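Local coordinates for N-acetylneuraminic acid (Sialic acid) synthetase (Leptospira borgpetersenii serovar Hardjo-bovis, PDB 6NCS), which probably makes sialic acid or its 9-phosphate by condensing an N-acylated sugar with phosphoenolpyruvate at a manganese-dependent site, as related synthases do, at residues P217-E226 against L255-L266. Sequence-based numbering, arbitrary orientation.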
# COMPACT_ATOMS: atom_id res chain seq x y z
N PRO A 217 -0.81 -8.23 6.83
CA PRO A 217 0.62 -7.91 6.67
C PRO A 217 1.06 -7.70 5.22
O PRO A 217 1.93 -6.86 4.96
CB PRO A 217 1.33 -9.12 7.32
CG PRO A 217 0.29 -10.11 7.66
CD PRO A 217 -1.03 -9.39 7.70
N LEU A 218 0.49 -8.42 4.25
CA LEU A 218 0.83 -8.15 2.85
C LEU A 218 0.35 -6.77 2.42
O LEU A 218 1.08 -6.05 1.72
CB LEU A 218 0.23 -9.23 1.95
CG LEU A 218 0.90 -10.60 2.19
CD1 LEU A 218 0.18 -11.67 1.41
CD2 LEU A 218 2.36 -10.53 1.76
N LEU A 219 -0.87 -6.40 2.80
CA LEU A 219 -1.32 -5.04 2.54
C LEU A 219 -0.41 -4.03 3.24
O LEU A 219 -0.17 -2.95 2.70
CB LEU A 219 -2.78 -4.86 2.99
CG LEU A 219 -3.81 -5.62 2.13
CD1 LEU A 219 -5.18 -5.59 2.76
CD2 LEU A 219 -3.84 -5.03 0.73
N ALA A 220 0.13 -4.39 4.40
CA ALA A 220 1.03 -3.47 5.09
C ALA A 220 2.30 -3.24 4.29
O ALA A 220 2.80 -2.11 4.23
CB ALA A 220 1.36 -3.99 6.50
N VAL A 221 2.82 -4.29 3.65
CA VAL A 221 3.95 -4.13 2.73
C VAL A 221 3.59 -3.18 1.60
O VAL A 221 4.36 -2.28 1.26
CB VAL A 221 4.41 -5.50 2.18
CG1 VAL A 221 5.46 -5.30 1.10
CG2 VAL A 221 4.96 -6.37 3.31
N ALA A 222 2.41 -3.36 0.98
CA ALA A 222 2.01 -2.44 -0.08
C ALA A 222 1.87 -1.01 0.44
O ALA A 222 2.10 -0.05 -0.30
CB ALA A 222 0.70 -2.89 -0.73
N SER A 223 1.52 -0.85 1.71
CA SER A 223 1.38 0.49 2.27
C SER A 223 2.69 1.04 2.82
O SER A 223 2.68 2.11 3.45
CB SER A 223 0.30 0.49 3.36
OG SER A 223 0.79 -0.10 4.55
N GLY A 224 3.81 0.36 2.60
CA GLY A 224 5.12 0.91 2.93
C GLY A 224 5.92 0.20 4.00
O GLY A 224 7.04 0.64 4.29
N ALA A 225 5.42 -0.86 4.63
CA ALA A 225 6.17 -1.51 5.71
C ALA A 225 7.49 -2.07 5.21
O ALA A 225 7.55 -2.72 4.16
CB ALA A 225 5.33 -2.63 6.33
N GLU A 226 8.56 -1.84 5.97
CA GLU A 226 9.89 -2.33 5.65
C GLU A 226 10.31 -3.51 6.52
O GLU A 226 11.35 -4.12 6.26
CB GLU A 226 10.90 -1.18 5.79
CG GLU A 226 10.43 0.10 5.12
CD GLU A 226 11.38 1.27 5.31
OE1 GLU A 226 11.03 2.21 6.08
OE2 GLU A 226 12.46 1.25 4.70
N LEU A 255 3.87 -15.80 3.08
CA LEU A 255 4.11 -14.41 3.46
C LEU A 255 5.43 -13.92 2.90
O LEU A 255 5.52 -12.81 2.37
CB LEU A 255 4.10 -14.27 4.99
CG LEU A 255 4.42 -12.90 5.59
CD1 LEU A 255 3.41 -11.82 5.16
CD2 LEU A 255 4.45 -13.02 7.12
N VAL A 256 6.47 -14.75 2.99
CA VAL A 256 7.78 -14.36 2.48
C VAL A 256 7.73 -14.14 0.97
O VAL A 256 8.22 -13.13 0.46
CB VAL A 256 8.84 -15.40 2.87
CG1 VAL A 256 10.15 -15.14 2.13
CG2 VAL A 256 9.07 -15.38 4.41
N THR A 257 7.18 -15.11 0.23
CA THR A 257 7.25 -14.99 -1.23
C THR A 257 6.30 -13.93 -1.74
O THR A 257 6.59 -13.25 -2.74
CB THR A 257 6.98 -16.33 -1.93
OG1 THR A 257 5.67 -16.81 -1.61
CG2 THR A 257 8.02 -17.38 -1.52
N GLU A 258 5.16 -13.75 -1.08
CA GLU A 258 4.24 -12.71 -1.51
C GLU A 258 4.77 -11.33 -1.16
O GLU A 258 4.56 -10.38 -1.92
CB GLU A 258 2.86 -12.95 -0.90
CG GLU A 258 2.09 -14.10 -1.59
CD GLU A 258 1.66 -13.75 -3.02
OE1 GLU A 258 0.59 -13.14 -3.19
OE2 GLU A 258 2.40 -14.09 -3.96
N THR A 259 5.49 -11.20 -0.04
CA THR A 259 6.13 -9.93 0.26
C THR A 259 7.13 -9.55 -0.82
O THR A 259 7.18 -8.39 -1.26
CB THR A 259 6.82 -10.00 1.62
OG1 THR A 259 5.83 -10.10 2.65
CG2 THR A 259 7.63 -8.75 1.85
N GLU A 260 7.94 -10.52 -1.26
CA GLU A 260 8.90 -10.25 -2.32
C GLU A 260 8.18 -9.84 -3.60
O GLU A 260 8.61 -8.91 -4.30
CB GLU A 260 9.79 -11.47 -2.54
CG GLU A 260 10.74 -11.73 -1.37
CD GLU A 260 11.33 -13.15 -1.30
OE1 GLU A 260 10.83 -14.08 -1.97
OE2 GLU A 260 12.32 -13.32 -0.56
N ARG A 261 7.06 -10.49 -3.90
CA ARG A 261 6.33 -10.17 -5.12
C ARG A 261 5.74 -8.77 -5.04
O ARG A 261 5.82 -8.01 -6.02
CB ARG A 261 5.24 -11.22 -5.36
CG ARG A 261 4.49 -11.02 -6.66
CD ARG A 261 3.55 -12.19 -6.95
NE ARG A 261 2.39 -12.17 -6.07
CZ ARG A 261 1.27 -11.50 -6.33
NH1 ARG A 261 1.17 -10.81 -7.46
NH2 ARG A 261 0.25 -11.53 -5.48
N ILE A 262 5.16 -8.40 -3.89
CA ILE A 262 4.60 -7.05 -3.76
C ILE A 262 5.72 -6.01 -3.81
O ILE A 262 5.55 -4.93 -4.40
CB ILE A 262 3.77 -6.94 -2.47
CG1 ILE A 262 2.50 -7.79 -2.60
CG2 ILE A 262 3.39 -5.49 -2.17
CD1 ILE A 262 1.75 -8.01 -1.26
N ARG A 263 6.88 -6.31 -3.22
CA ARG A 263 7.99 -5.36 -3.32
C ARG A 263 8.38 -5.12 -4.77
O ARG A 263 8.68 -3.98 -5.15
CB ARG A 263 9.20 -5.85 -2.53
CG ARG A 263 9.32 -5.17 -1.16
CD ARG A 263 9.38 -3.66 -1.31
NE ARG A 263 9.51 -2.95 -0.03
CZ ARG A 263 10.67 -2.74 0.60
NH1 ARG A 263 11.81 -3.22 0.10
NH2 ARG A 263 10.69 -2.07 1.74
N LYS A 264 8.36 -6.17 -5.59
CA LYS A 264 8.67 -5.98 -7.00
C LYS A 264 7.64 -5.06 -7.65
O LYS A 264 7.99 -4.21 -8.46
CB LYS A 264 8.72 -7.32 -7.73
N ILE A 265 6.37 -5.22 -7.26
CA ILE A 265 5.29 -4.40 -7.82
C ILE A 265 5.44 -2.95 -7.37
O ILE A 265 5.17 -2.02 -8.14
CB ILE A 265 3.93 -5.00 -7.41
CG1 ILE A 265 3.69 -6.33 -8.14
CG2 ILE A 265 2.79 -4.01 -7.65
CD1 ILE A 265 2.58 -7.20 -7.51
N LEU A 266 5.85 -2.73 -6.12
CA LEU A 266 6.10 -1.36 -5.66
C LEU A 266 7.22 -0.71 -6.45
O LEU A 266 7.15 0.49 -6.75
CB LEU A 266 6.44 -1.34 -4.17
CG LEU A 266 5.30 -1.68 -3.21
CD1 LEU A 266 5.83 -1.86 -1.80
CD2 LEU A 266 4.28 -0.55 -3.23
O HOH W 1 7.03 -1.97 1.57
O HOH W 2 13.17 -1.25 3.05
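L218 enters the neighbouring helix as a knob, its forked end filling the hole between L255, E258, T259 and I262. CG of L218 stands anti to the carbonyl carbon (chi1 -67°), which carries its CD2 to within 3.6 Å of E258 CB, while L255 slides past L218 in the opposite direction and also meets P217. T259 can line this apolar hole because its hydroxyl bonds back to its own helix, OG1 to L255 O at 2.7 Å; its CG2 packs 3.9 Å from CG2 of V221, the two side chains crossing at about a right angle. Beta-branched I262 offers two arms, CD1 to L218 CB and CG2 to both V221 CG1 and the lone methyl of A222. The axes of 217-222 and 255-266 approach to 9.4 Å, crossing at -24°.

Helix 215-222 stops in a Schellman motif, G224 N bonding V221 O and A225 N bonding A220 O. G224 suits the positive phi because a CB there would press on S223 O. R263 bends at chi2, which brings its guanidinium beside the turn. Its NE donates to a water 3.1 Å away, which in turn donates to V221 O and A225 O. A second water accepts from R263 NH2 and lies in reach of E226 OE2, while R263 NH1 bonds N24 O and E226 OE2 also bonds S10.

These are the last two helices of the TIM barrel: P217 and V221 rest on I228 of strand 227-231, L255 touches K230, and A222 meets A222 of the second subunit.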